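Local structure of bartonella effector protein (Bep) substrate of VirB T4SS (Bartonella sp. AR 15-3, 4M16) at residues E136-E141 and H176-S181; E141-F146 and S209-I214; N193-L198 and Q205-L210. The protein probably transfers AMP from ATP to tyrosine or threonine hydroxyls of target proteins through its N-terminal Fic domain, the part present in this chain. All coordinates share one frame; numbering follows the deposited sequence.

Helix 135-152 supplies the first segment of two contacts. Interaction 1 closes a 34-residue loop, bringing the chain after helix 159-174 back onto E136-E141. Interaction 2 closes a longer one of 62 residues, from E141-F146 to S209-I214 of helix 200-214. Because the segments alternate along the sequence, these two contacts cross; they share E141, and L178 packs on F211 where they meet. Interaction 3 opens only after interaction 1 has closed, and joins helices 185-197 and 200-214 over a short turn. Its second segment overlaps that of interaction 2 at S209 and L210, and M207 of interaction 3 packs on V143 and F146 of interaction 2.

Interaction 1: residues E136-E141 and H176-S181; sequences EDFIEE and HKLDFS
Just past L178, which touches F138 across the contact, D179 OD1 is gripped twice by S181. S181 OG donates to D179 OD1 at 2.7 Å on the syn side of the carboxylate, and S181 N gives D179 OD1 a second bond of 3.0 Å. Both donors arrive from the same face of the carboxylate, and the backbone bond, bent to 136° at the hydrogen, defines an Asx turn that leads into the 3-10 turn at F180.

Across the contact the main interaction is a ring stack. The rings of F138 and H176 form an offset stack, with centroids 4.5 Å apart and planes inclined by only 18°. H176 CD2 lies 3.4 Å from F138 CG, over the rim of the phenyl face. In return F138 CB sits over the imidazole, and H176 CB over the phenyl ring, giving a CH-pi contact in each direction as the side chains slide past one another. With CG trans to the main-chain nitrogen (chi1 179°), the F138 phenyl is carried out from the helix to this position. L178 CG approaches the ring's edge, 4.4 Å from F138 CE2. A174 and A171 of helix 159-174 also pack on F138.

The stack thus fastens the segment following helix 159-174 to helix 135-152, the two helices that flank a degenerate form, HPFRAGN, of the Fic signature HPFx(D/E)GNGR.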
ATOM      1  N   GLU A 136      14.625  16.486   6.198  1.00 25.10           N
ATOM      2  CA  GLU A 136      14.472  16.996   4.832  1.00 26.38           C
ATOM      3  C   GLU A 136      14.780  15.964   3.726  1.00 23.91           C
ATOM      4  O   GLU A 136      13.982  15.790   2.790  1.00 22.94           O
ATOM      5  CB  GLU A 136      15.338  18.242   4.645  1.00 29.45           C
ATOM      6  CG  GLU A 136      15.689  18.576   3.207  1.00 32.46           C
ATOM      7  CD  GLU A 136      16.516  19.846   3.104  1.00 35.27           C
ATOM      8  OE1 GLU A 136      17.611  19.919   3.713  1.00 37.51           O
ATOM      9  OE2 GLU A 136      16.051  20.747   2.387  1.00 37.48           O
ATOM     10  N   ASP A 137      15.906  15.269   3.845  1.00 20.80           N
ATOM     11  CA  ASP A 137      16.261  14.261   2.850  1.00 20.24           C
ATOM     12  C   ASP A 137      15.381  13.034   3.011  1.00 18.00           C
ATOM     13  O   ASP A 137      15.035  12.424   2.022  1.00 16.40           O
ATOM     14  CB  ASP A 137      17.736  13.873   2.950  1.00 21.09           C
ATOM     15  CG  ASP A 137      18.683  14.971   2.407  1.00 22.95           C
ATOM     16  OD1 ASP A 137      18.211  15.922   1.761  1.00 23.85           O
ATOM     17  OD2 ASP A 137      19.887  14.917   2.700  1.00 22.89           O
ATOM     18  N   PHE A 138      15.068  12.659   4.262  1.00 17.35           N
ATOM     19  CA  PHE A 138      14.176  11.556   4.514  1.00 16.73           C
ATOM     20  C   PHE A 138      12.794  11.839   3.892  1.00 16.23           C
ATOM     21  O   PHE A 138      12.211  10.961   3.251  1.00 16.10           O
ATOM     22  CB  PHE A 138      14.081  11.183   6.018  1.00 17.20           C
ATOM     23  CG  PHE A 138      13.143  10.058   6.284  1.00 17.17           C
ATOM     24  CD1 PHE A 138      13.560   8.734   6.097  1.00 16.84           C
ATOM     25  CD2 PHE A 138      11.833  10.283   6.682  1.00 17.27           C
ATOM     26  CE1 PHE A 138      12.683   7.661   6.320  1.00 17.09           C
ATOM     27  CE2 PHE A 138      10.945   9.215   6.877  1.00 17.53           C
ATOM     28  CZ  PHE A 138      11.373   7.913   6.722  1.00 17.14           C
ATOM     29  N   ILE A 139      12.251  13.041   4.045  1.00 16.34           N
ATOM     30  CA  ILE A 139      10.986  13.330   3.393  1.00 16.99           C
ATOM     31  C   ILE A 139      11.092  13.256   1.852  1.00 15.98           C
ATOM     32  O   ILE A 139      10.260  12.676   1.192  1.00 15.42           O
ATOM     33  CB  ILE A 139      10.413  14.656   3.903  1.00 18.49           C
ATOM     34  CG1 ILE A 139       9.844  14.405   5.301  1.00 19.62           C
ATOM     35  CG2 ILE A 139       9.275  15.127   3.019  1.00 18.98           C
ATOM     36  CD1 ILE A 139       9.574  15.674   6.052  1.00 21.54           C
ATOM     37  N   GLU A 140      12.123  13.843   1.288  1.00 16.68           N
ATOM     38  CA  GLU A 140      12.283  13.847  -0.174  0.50 16.48           C
ATOM     39  C   GLU A 140      12.308  12.414  -0.680  1.00 15.99           C
ATOM     40  O   GLU A 140      11.654  12.094  -1.645  1.00 15.50           O
ATOM     41  CB  GLU A 140      13.562  14.597  -0.576  0.50 16.73           C
ATOM     42  CG  GLU A 140      14.035  14.404  -2.005  0.50 16.47           C
ATOM     43  CD  GLU A 140      13.228  15.159  -3.043  0.50 16.80           C
ATOM     44  OE1 GLU A 140      12.368  15.991  -2.683  0.50 17.14           O
ATOM     45  OE2 GLU A 140      13.485  14.960  -4.224  0.50 16.49           O
ATOM     46  N   GLU A 141      13.095  11.539  -0.025  1.00 15.74           N
ATOM     47  CA  GLU A 141      13.278  10.196  -0.557  1.00 15.67           C
ATOM     48  C   GLU A 141      12.045   9.329  -0.309  1.00 14.68           C
ATOM     49  O   GLU A 141      11.692   8.508  -1.170  1.00 13.98           O
ATOM     50  CB  GLU A 141      14.521   9.528   0.038  1.00 16.91           C
ATOM     51  CG  GLU A 141      15.836  10.171  -0.387  1.00 18.40           C
ATOM     52  CD  GLU A 141      15.915  10.375  -1.898  1.00 19.87           C
ATOM     53  OE1 GLU A 141      15.750   9.384  -2.636  1.00 19.79           O
ATOM     54  OE2 GLU A 141      16.131  11.554  -2.342  1.00 22.38           O
ATOM     55  N   HIS A 176      13.083   8.651  12.230  1.00 21.49           N
ATOM     56  CA  HIS A 176      12.082   9.684  12.032  1.00 22.12           C
ATOM     57  C   HIS A 176      10.714   9.112  12.452  1.00 24.11           C
ATOM     58  O   HIS A 176      10.625   8.106  13.157  1.00 23.14           O
ATOM     59  CB  HIS A 176      12.106  10.126  10.573  1.00 22.26           C
ATOM     60  CG  HIS A 176      13.447  10.577  10.107  1.00 22.35           C
ATOM     61  ND1 HIS A 176      13.925  11.831  10.382  1.00 23.24           N
ATOM     62  CD2 HIS A 176      14.444   9.933   9.454  1.00 22.40           C
ATOM     63  CE1 HIS A 176      15.147  11.962   9.894  1.00 23.58           C
ATOM     64  NE2 HIS A 176      15.497  10.819   9.341  1.00 22.77           N
ATOM     65  N   LYS A 177       9.636   9.768  12.047  1.00 25.53           N
ATOM     66  CA  LYS A 177       8.320   9.258  12.353  1.00 27.87           C
ATOM     67  C   LYS A 177       7.359   9.646  11.270  1.00 26.23           C
ATOM     68  O   LYS A 177       7.386  10.790  10.782  1.00 27.56           O
ATOM     69  CB  LYS A 177       7.822   9.794  13.691  1.00 30.52           C
ATOM     70  CG  LYS A 177       6.635   9.016  14.245  1.00 33.80           C
ATOM     71  CD  LYS A 177       6.102   9.659  15.508  1.00 38.15           C
ATOM     72  CE  LYS A 177       4.708   9.128  15.854  1.00 39.62           C
ATOM     73  NZ  LYS A 177       4.686   7.655  16.139  1.00 41.48           N
ATOM     74  N   LEU A 178       6.556   8.662  10.862  1.00 23.67           N
ATOM     75  CA  LEU A 178       5.419   8.910  10.005  1.00 22.59           C
ATOM     76  C   LEU A 178       4.181   8.346  10.701  1.00 22.71           C
ATOM     77  O   LEU A 178       4.243   7.262  11.281  1.00 23.53           O
ATOM     78  CB  LEU A 178       5.595   8.225   8.662  1.00 21.66           C
ATOM     79  CG  LEU A 178       6.715   8.662   7.732  1.00 21.45           C
ATOM     80  CD1 LEU A 178       6.826   7.757   6.521  1.00 21.97           C
ATOM     81  CD2 LEU A 178       6.593  10.113   7.336  1.00 21.49           C
ATOM     82  N   ASP A 179       3.075   9.069  10.628  1.00 24.12           N
ATOM     83  CA  ASP A 179       1.813   8.605  11.173  1.00 22.32           C
ATOM     84  C   ASP A 179       0.645   8.984  10.282  1.00 21.73           C
ATOM     85  O   ASP A 179       0.100  10.064  10.367  1.00 21.79           O
ATOM     86  CB  ASP A 179       1.626   9.153  12.552  1.00 24.62           C
ATOM     87  CG  ASP A 179       0.359   8.684  13.207  1.00 24.89           C
ATOM     88  OD1 ASP A 179      -0.429   7.886  12.626  1.00 23.30           O
ATOM     89  OD2 ASP A 179       0.172   9.132  14.335  1.00 26.09           O
ATOM     90  N   PHE A 180       0.231   8.036   9.461  1.00 21.18           N
ATOM     91  CA  PHE A 180      -0.820   8.295   8.504  1.00 20.80           C
ATOM     92  C   PHE A 180      -2.172   8.622   9.171  1.00 23.68           C
ATOM     93  O   PHE A 180      -2.971   9.329   8.557  1.00 25.58           O
ATOM     94  CB  PHE A 180      -0.945   7.147   7.518  1.00 20.76           C
ATOM     95  CG  PHE A 180       0.211   7.073   6.526  1.00 19.31           C
ATOM     96  CD1 PHE A 180       0.153   7.813   5.359  1.00 19.48           C
ATOM     97  CD2 PHE A 180       1.362   6.369   6.805  1.00 18.63           C
ATOM     98  CE1 PHE A 180       1.198   7.821   4.437  1.00 19.14           C
ATOM     99  CE2 PHE A 180       2.414   6.370   5.892  1.00 19.87           C
ATOM    100  CZ  PHE A 180       2.327   7.103   4.701  1.00 19.77           C
ATOM    101  N   SER A 181      -2.385   8.185  10.418  1.00 24.03           N
ATOM    102  CA  SER A 181      -3.640   8.461  11.151  1.00 24.91           C
ATOM    103  C   SER A 181      -3.847   9.933  11.544  1.00 25.70           C
ATOM    104  O   SER A 181      -4.920  10.297  12.009  1.00 26.99           O
ATOM    105  CB  SER A 181      -3.735   7.587  12.404  1.00 25.94           C
ATOM    106  OG  SER A 181      -2.956   8.130  13.461  1.00 27.17           O
TER

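Interaction 2: residues E141-F146 and S209-I214; sequences ETVKLF and SLFEDI
F211 is the first residue along S209-I214 to touch E141-F146, and it supplies nearly all of this segment's share of the buried surface. S209 and L210 precede it with their side chains on R187 of helix 185-197; L210 also packs on A191 there.

At F211 the contact can be followed outward from the backbone. F211 CB lies 3.8 Å from V143 CG2, and the same methyl remains within 3.9 Å of F211 CG, so V143 lies alongside the root of the ring. V143 CG2 is the methyl that faces F211, while CG1 packs on M207. Farther out, T142 OG1 comes within 3.5 Å of F211 CD2; T142 is modelled in two conformers, so this approach is less certain. In this conformer the hydroxyl bonds to F138 O, its strongest partner, one turn back in its own helix, and also to I139 O. The far end of F211 meets F146 in an edge-to-face pair: F211 CZ is 3.5 Å from F146 CG, the centroids are 5.2 Å apart, and the planes are inclined at 63°. The edge belongs to F211 and the face to F146, whose chi1 of -172° swings the ring away from its backbone N to receive it.

Beyond F211 the helix makes its contacts with other partners: D213 OD2 makes a salt bridge to R187 NH2, and I214 packs on F180.

The two helix segments run at 123° to each other, with their axes 10.1 Å apart. F211 bridges this gap, I139 and L178 adding to its surroundings. Helix 159-174 presents F167 to both T142 and F146, while C192 of helix 185-197 also touches F146, making the contact a buried meeting place of four helices.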
ATOM      1  N   GLU A 141      13.095  11.539  -0.025  1.00 15.74           N
ATOM      2  CA  GLU A 141      13.278  10.196  -0.557  1.00 15.67           C
ATOM      3  C   GLU A 141      12.045   9.329  -0.309  1.00 14.68           C
ATOM      4  O   GLU A 141      11.692   8.508  -1.170  1.00 13.98           O
ATOM      5  CB  GLU A 141      14.521   9.528   0.038  1.00 16.91           C
ATOM      6  CG  GLU A 141      15.836  10.171  -0.387  1.00 18.40           C
ATOM      7  CD  GLU A 141      15.915  10.375  -1.898  1.00 19.87           C
ATOM      8  OE1 GLU A 141      15.750   9.384  -2.636  1.00 19.79           O
ATOM      9  OE2 GLU A 141      16.131  11.554  -2.342  1.00 22.38           O
ATOM     10  N   THR A 142      11.385   9.523   0.831  1.00 14.27           N
ATOM     11  CA  THR A 142      10.140   8.789   1.082  0.50 14.12           C
ATOM     12  C   THR A 142       9.014   9.215   0.163  1.00 14.46           C
ATOM     13  O   THR A 142       8.247   8.369  -0.287  1.00 14.89           O
ATOM     14  CB  THR A 142       9.622   8.792   2.548  0.50 13.95           C
ATOM     15  OG1 THR A 142       9.510  10.116   3.070  0.50 13.93           O
ATOM     16  CG2 THR A 142      10.516   7.891   3.450  0.50 14.00           C
ATOM     17  N   VAL A 143       8.895  10.490  -0.134  1.00 14.92           N
ATOM     18  CA  VAL A 143       7.874  10.944  -1.094  1.00 15.27           C
ATOM     19  C   VAL A 143       8.008  10.227  -2.435  1.00 15.42           C
ATOM     20  O   VAL A 143       7.010   9.654  -2.960  1.00 15.61           O
ATOM     21  CB  VAL A 143       7.960  12.459  -1.330  1.00 15.78           C
ATOM     22  CG1 VAL A 143       7.175  12.856  -2.578  1.00 15.97           C
ATOM     23  CG2 VAL A 143       7.480  13.236  -0.119  1.00 16.87           C
ATOM     24  N   LYS A 144       9.241  10.157  -2.949  1.00 15.78           N
ATOM     25  CA  LYS A 144       9.484   9.472  -4.223  1.00 16.48           C
ATOM     26  C   LYS A 144       9.192   7.941  -4.173  1.00 16.23           C
ATOM     27  O   LYS A 144       8.502   7.381  -5.056  1.00 14.57           O
ATOM     28  CB  LYS A 144      10.911   9.726  -4.728  1.00 17.35           C
ATOM     29  CG  LYS A 144      11.118  11.158  -5.171  1.00 19.01           C
ATOM     30  CD  LYS A 144      12.521  11.470  -5.699  1.00 19.75           C
ATOM     31  CE  LYS A 144      13.523  11.418  -4.580  1.00 20.09           C
ATOM     32  NZ  LYS A 144      14.691  12.336  -4.800  1.00 21.98           N
ATOM     33  N   LEU A 145       9.727   7.290  -3.136  1.00 16.11           N
ATOM     34  CA  LEU A 145       9.523   5.868  -2.935  1.00 16.47           C
ATOM     35  C   LEU A 145       8.076   5.488  -2.667  1.00 15.59           C
ATOM     36  O   LEU A 145       7.564   4.484  -3.207  1.00 15.48           O
ATOM     37  CB  LEU A 145      10.448   5.355  -1.808  1.00 17.54           C
ATOM     38  CG  LEU A 145      11.852   4.938  -2.229  1.00 19.57           C
ATOM     39  CD1 LEU A 145      12.656   4.741  -0.947  1.00 20.73           C
ATOM     40  CD2 LEU A 145      11.889   3.658  -3.089  1.00 19.46           C
ATOM     41  N   PHE A 146       7.411   6.288  -1.837  1.00 14.74           N
ATOM     42  CA  PHE A 146       5.974   6.106  -1.599  1.00 15.20           C
ATOM     43  C   PHE A 146       5.066   6.300  -2.838  1.00 15.26           C
ATOM     44  O   PHE A 146       4.244   5.403  -3.136  1.00 13.86           O
ATOM     45  CB  PHE A 146       5.500   6.960  -0.414  1.00 15.58           C
ATOM     46  CG  PHE A 146       4.076   6.664  -0.008  1.00 15.52           C
ATOM     47  CD1 PHE A 146       3.029   7.289  -0.655  1.00 16.01           C
ATOM     48  CD2 PHE A 146       3.800   5.800   1.013  1.00 15.97           C
ATOM     49  CE1 PHE A 146       1.740   7.004  -0.321  1.00 16.90           C
ATOM     50  CE2 PHE A 146       2.485   5.497   1.355  1.00 16.09           C
ATOM     51  CZ  PHE A 146       1.455   6.130   0.720  1.00 16.66           C
ATOM     52  N   SER A 209       3.374  17.538   0.538  1.00 24.92           N
ATOM     53  CA  SER A 209       2.519  18.202   1.558  1.00 26.86           C
ATOM     54  C   SER A 209       1.997  17.182   2.534  1.00 25.65           C
ATOM     55  O   SER A 209       2.032  17.404   3.748  1.00 26.71           O
ATOM     56  CB  SER A 209       1.295  18.910   0.968  1.00 29.19           C
ATOM     57  OG  SER A 209       1.626  19.469  -0.272  1.00 33.34           O
ATOM     58  N   LEU A 210       1.567  16.045   2.003  1.00 24.63           N
ATOM     59  CA  LEU A 210       1.092  14.943   2.881  1.00 24.03           C
ATOM     60  C   LEU A 210       2.188  14.494   3.815  1.00 23.25           C
ATOM     61  O   LEU A 210       1.976  14.348   5.010  1.00 23.82           O
ATOM     62  CB  LEU A 210       0.572  13.762   2.089  1.00 22.43           C
ATOM     63  CG  LEU A 210       0.185  12.523   2.947  1.00 22.26           C
ATOM     64  CD1 LEU A 210      -1.068  12.834   3.767  1.00 23.53           C
ATOM     65  CD2 LEU A 210      -0.040  11.258   2.133  1.00 21.83           C
ATOM     66  N   PHE A 211       3.376  14.258   3.263  1.00 22.66           N
ATOM     67  CA  PHE A 211       4.497  13.785   4.076  1.00 21.95           C
ATOM     68  C   PHE A 211       4.936  14.791   5.152  1.00 22.62           C
ATOM     69  O   PHE A 211       5.301  14.396   6.279  1.00 23.09           O
ATOM     70  CB  PHE A 211       5.639  13.235   3.202  1.00 21.55           C
ATOM     71  CG  PHE A 211       5.436  11.779   2.876  1.00 21.45           C
ATOM     72  CD1 PHE A 211       4.484  11.387   1.970  1.00 21.27           C
ATOM     73  CD2 PHE A 211       6.079  10.808   3.596  1.00 22.93           C
ATOM     74  CE1 PHE A 211       4.222  10.046   1.737  1.00 21.98           C
ATOM     75  CE2 PHE A 211       5.835   9.472   3.360  1.00 24.15           C
ATOM     76  CZ  PHE A 211       4.924   9.076   2.414  1.00 22.68           C
ATOM     77  N   GLU A 212       4.883  16.065   4.831  1.00 25.93           N
ATOM     78  CA  GLU A 212       5.201  17.095   5.825  1.00 26.91           C
ATOM     79  C   GLU A 212       4.181  17.060   7.009  1.00 26.00           C
ATOM     80  O   GLU A 212       4.553  17.107   8.166  1.00 26.07           O
ATOM     81  CB  GLU A 212       5.291  18.455   5.155  1.00 30.07           C
ATOM     82  CG  GLU A 212       6.589  18.540   4.343  1.00 33.88           C
ATOM     83  CD  GLU A 212       6.751  19.793   3.507  1.00 40.14           C
ATOM     84  OE1 GLU A 212       5.792  20.594   3.431  1.00 44.44           O
ATOM     85  OE2 GLU A 212       7.848  19.969   2.894  1.00 43.79           O
ATOM     86  N   ASP A 213       2.921  16.889   6.679  1.00 25.07           N
ATOM     87  CA  ASP A 213       1.837  16.871   7.650  1.00 26.09           C
ATOM     88  C   ASP A 213       1.889  15.669   8.615  1.00 24.79           C
ATOM     89  O   ASP A 213       1.444  15.785   9.770  1.00 24.33           O
ATOM     90  CB  ASP A 213       0.511  16.790   6.891  1.00 28.70           C
ATOM     91  CG  ASP A 213       0.107  18.129   6.261  1.00 32.22           C
ATOM     92  OD1 ASP A 213       0.746  19.128   6.556  1.00 32.56           O
ATOM     93  OD2 ASP A 213      -0.879  18.165   5.466  1.00 37.43           O
ATOM     94  N   ILE A 214       2.382  14.516   8.137  1.00 23.07           N
ATOM     95  CA  ILE A 214       2.306  13.287   8.933  1.00 23.80           C
ATOM     96  C   ILE A 214       3.632  12.952   9.635  1.00 24.04           C
ATOM     97  O   ILE A 214       3.751  11.899  10.296  1.00 24.98           O
ATOM     98  CB  ILE A 214       1.801  12.059   8.104  1.00 24.91           C
ATOM     99  CG1 ILE A 214       2.843  11.627   7.075  1.00 23.77           C
ATOM    100  CG2 ILE A 214       0.412  12.332   7.526  1.00 25.74           C
ATOM    101  CD1 ILE A 214       2.485  10.392   6.299  1.00 25.18           C
TER

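Interaction 3: residues N193-L198 and Q205-L210; sequences NDAMAL and QAMKSL
D194 and A206 touch across a helical hairpin, in which helix 185-197 turns back over a short link into helix 200-214. The axes of the two segments run antiparallel at 161° and approach to 8.6 Å. The spacing is consistent with alanine on both sides, A195 and A206, and the nearest CA pair of the two segments is D194 with A206, 6.1 Å apart.

The cross-helix contacts are apolar. D194 CB and A206 CB meet at 3.4 Å, a tight approach in which the methylene of the aspartate, and not its carboxylate, does most of the touching. D194 CG stands anti to the carbonyl carbon, and from there D194 OD2 skirts the same methyl at 4.1 Å from A206 CB. One residue further along each helix, A195 CB is 4.0 Å from M207 CE. The thioether chain is bent at both of its outer torsions, curling the terminal methyl onto the alanine. M207 also packs against C192 of helix 185-197 and V143, F146 and S147 of helix 135-152, so it is a buried side chain wedged among three helices.

The polar bonds of the contact lie within the helices, and none crosses between them. L198 N still donates to D194 O at 2.9 Å, although L198 is the first residue to leave helical geometry, so this bond closes the last turn of helix 185-197. In the facing helix Q205 O accepts twice, from S209 N and from the hydroxyl of the same serine, S209 OG, which lies 2.8 Å from Q205 O and is tilted 20° from the carbonyl plane.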
ATOM      1  N   ASN A 193      -3.823  10.110  -5.530  1.00 21.13           N
ATOM      2  CA  ASN A 193      -4.430  10.263  -6.842  1.00 21.87           C
ATOM      3  C   ASN A 193      -3.723  11.410  -7.609  1.00 22.91           C
ATOM      4  O   ASN A 193      -3.372  11.253  -8.776  1.00 22.40           O
ATOM      5  CB  ASN A 193      -5.950  10.394  -6.750  1.00 23.52           C
ATOM      6  CG  ASN A 193      -6.639   9.084  -6.286  1.00 24.73           C
ATOM      7  OD1 ASN A 193      -6.057   7.981  -6.242  1.00 24.19           O
ATOM      8  ND2 ASN A 193      -7.905   9.211  -5.955  1.00 26.90           N
ATOM      9  N   ASP A 194      -3.423  12.515  -6.942  1.00 22.95           N
ATOM     10  CA  ASP A 194      -2.655  13.591  -7.604  1.00 23.76           C
ATOM     11  C   ASP A 194      -1.257  13.167  -8.088  1.00 22.32           C
ATOM     12  O   ASP A 194      -0.795  13.629  -9.154  1.00 22.74           O
ATOM     13  CB  ASP A 194      -2.517  14.831  -6.702  1.00 25.05           C
ATOM     14  CG  ASP A 194      -3.781  15.680  -6.642  1.00 28.33           C
ATOM     15  OD1 ASP A 194      -4.777  15.377  -7.301  1.00 28.52           O
ATOM     16  OD2 ASP A 194      -3.755  16.677  -5.897  1.00 32.01           O
ATOM     17  N   ALA A 195      -0.569  12.350  -7.299  1.00 21.23           N
ATOM     18  CA  ALA A 195       0.757  11.843  -7.674  1.00 21.03           C
ATOM     19  C   ALA A 195       0.689  11.096  -9.001  1.00 21.48           C
ATOM     20  O   ALA A 195       1.609  11.205  -9.802  1.00 22.50           O
ATOM     21  CB  ALA A 195       1.359  10.961  -6.570  1.00 20.57           C
ATOM     22  N   MET A 196      -0.406  10.385  -9.257  1.00 20.28           N
ATOM     23  CA  MET A 196      -0.550   9.658 -10.531  1.00 22.03           C
ATOM     24  C   MET A 196      -1.149  10.486 -11.646  1.00 21.64           C
ATOM     25  O   MET A 196      -0.816  10.256 -12.818  1.00 22.44           O
ATOM     26  CB  MET A 196      -1.320   8.329 -10.347  1.00 23.61           C
ATOM     27  CG  MET A 196      -0.377   7.270  -9.755  1.00 24.23           C
ATOM     28  SD  MET A 196      -1.275   5.884  -9.153  1.00 28.45           S
ATOM     29  CE  MET A 196      -1.988   5.258 -10.690  1.00 26.86           C
ATOM     30  N   ALA A 197      -2.025  11.440 -11.287  1.00 20.87           N
ATOM     31  CA  ALA A 197      -2.799  12.204 -12.291  1.00 21.49           C
ATOM     32  C   ALA A 197      -1.997  13.388 -12.857  1.00 21.81           C
ATOM     33  O   ALA A 197      -1.993  13.616 -14.061  1.00 21.76           O
ATOM     34  CB  ALA A 197      -4.131  12.695 -11.726  1.00 22.07           C
ATOM     35  N   LEU A 198      -1.322  14.116 -11.984  1.00 22.39           N
ATOM     36  CA  LEU A 198      -0.622  15.322 -12.367  1.00 23.44           C
ATOM     37  C   LEU A 198       0.778  14.994 -12.936  1.00 25.13           C
ATOM     38  O   LEU A 198       1.145  13.849 -13.037  1.00 23.03           O
ATOM     39  CB  LEU A 198      -0.500  16.255 -11.145  1.00 23.89           C
ATOM     40  CG  LEU A 198      -1.805  16.671 -10.435  1.00 25.08           C
ATOM     41  CD1 LEU A 198      -1.430  17.408  -9.150  1.00 26.38           C
ATOM     42  CD2 LEU A 198      -2.724  17.487 -11.339  1.00 26.55           C
ATOM     43  N   GLN A 205       4.826  17.643  -5.441  1.00 28.70           N
ATOM     44  CA  GLN A 205       4.306  18.527  -4.377  1.00 29.45           C
ATOM     45  C   GLN A 205       3.028  18.026  -3.716  1.00 27.80           C
ATOM     46  O   GLN A 205       2.781  18.274  -2.502  1.00 25.81           O
ATOM     47  CB  GLN A 205       4.096  19.958  -4.899  1.00 31.96           C
ATOM     48  CG  GLN A 205       3.721  20.927  -3.813  1.00 34.34           C
ATOM     49  CD  GLN A 205       4.781  20.994  -2.729  1.00 35.51           C
ATOM     50  OE1 GLN A 205       5.951  21.289  -3.012  1.00 36.70           O
ATOM     51  NE2 GLN A 205       4.379  20.715  -1.485  1.00 34.46           N
ATOM     52  N   ALA A 206       2.174  17.362  -4.498  1.00 27.31           N
ATOM     53  CA  ALA A 206       0.984  16.757  -3.890  1.00 27.12           C
ATOM     54  C   ALA A 206       1.375  15.813  -2.721  1.00 25.39           C
ATOM     55  O   ALA A 206       0.879  15.863  -1.595  1.00 25.06           O
ATOM     56  CB  ALA A 206       0.192  15.970  -4.940  1.00 27.66           C
ATOM     57  N   MET A 207       2.308  14.940  -3.000  1.00 24.21           N
ATOM     58  CA  MET A 207       2.695  13.967  -1.991  1.00 21.71           C
ATOM     59  C   MET A 207       3.597  14.567  -0.898  1.00 21.74           C
ATOM     60  O   MET A 207       3.512  14.163   0.275  1.00 21.95           O
ATOM     61  CB  MET A 207       3.378  12.824  -2.740  1.00 22.16           C
ATOM     62  CG  MET A 207       3.701  11.588  -1.921  1.00 21.72           C
ATOM     63  SD  MET A 207       2.245  10.834  -1.237  1.00 22.79           S
ATOM     64  CE  MET A 207       1.485  10.078  -2.675  1.00 20.99           C
ATOM     65  N   LYS A 208       4.432  15.539  -1.244  1.00 21.75           N
ATOM     66  CA  LYS A 208       5.289  16.189  -0.240  1.00 23.77           C
ATOM     67  C   LYS A 208       4.481  16.872   0.883  1.00 23.99           C
ATOM     68  O   LYS A 208       4.871  16.792   2.050  1.00 24.12           O
ATOM     69  CB  LYS A 208       6.189  17.211  -0.872  1.00 24.88           C
ATOM     70  CG  LYS A 208       7.203  17.808   0.114  1.00 27.42           C
ATOM     71  CD  LYS A 208       8.218  18.660  -0.614  1.00 30.14           C
ATOM     72  CE  LYS A 208       9.143  19.380   0.345  1.00 32.74           C
ATOM     73  NZ  LYS A 208      10.162  20.107  -0.423  1.00 35.62           N
ATOM     74  N   SER A 209       3.374  17.538   0.538  1.00 24.92           N
ATOM     75  CA  SER A 209       2.519  18.202   1.558  1.00 26.86           C
ATOM     76  C   SER A 209       1.997  17.182   2.534  1.00 25.65           C
ATOM     77  O   SER A 209       2.032  17.404   3.748  1.00 26.71           O
ATOM     78  CB  SER A 209       1.295  18.910   0.968  1.00 29.19           C
ATOM     79  OG  SER A 209       1.626  19.469  -0.272  1.00 33.34           O
ATOM     80  N   LEU A 210       1.567  16.045   2.003  1.00 24.63           N
ATOM     81  CA  LEU A 210       1.092  14.943   2.881  1.00 24.03           C
ATOM     82  C   LEU A 210       2.188  14.494   3.815  1.00 23.25           C
ATOM     83  O   LEU A 210       1.976  14.348   5.010  1.00 23.82           O
ATOM     84  CB  LEU A 210       0.572  13.762   2.089  1.00 22.43           C
ATOM     85  CG  LEU A 210       0.185  12.523   2.947  1.00 22.26           C
ATOM     86  CD1 LEU A 210      -1.068  12.834   3.767  1.00 23.53           C
ATOM     87  CD2 LEU A 210      -0.040  11.258   2.133  1.00 21.83           C
TER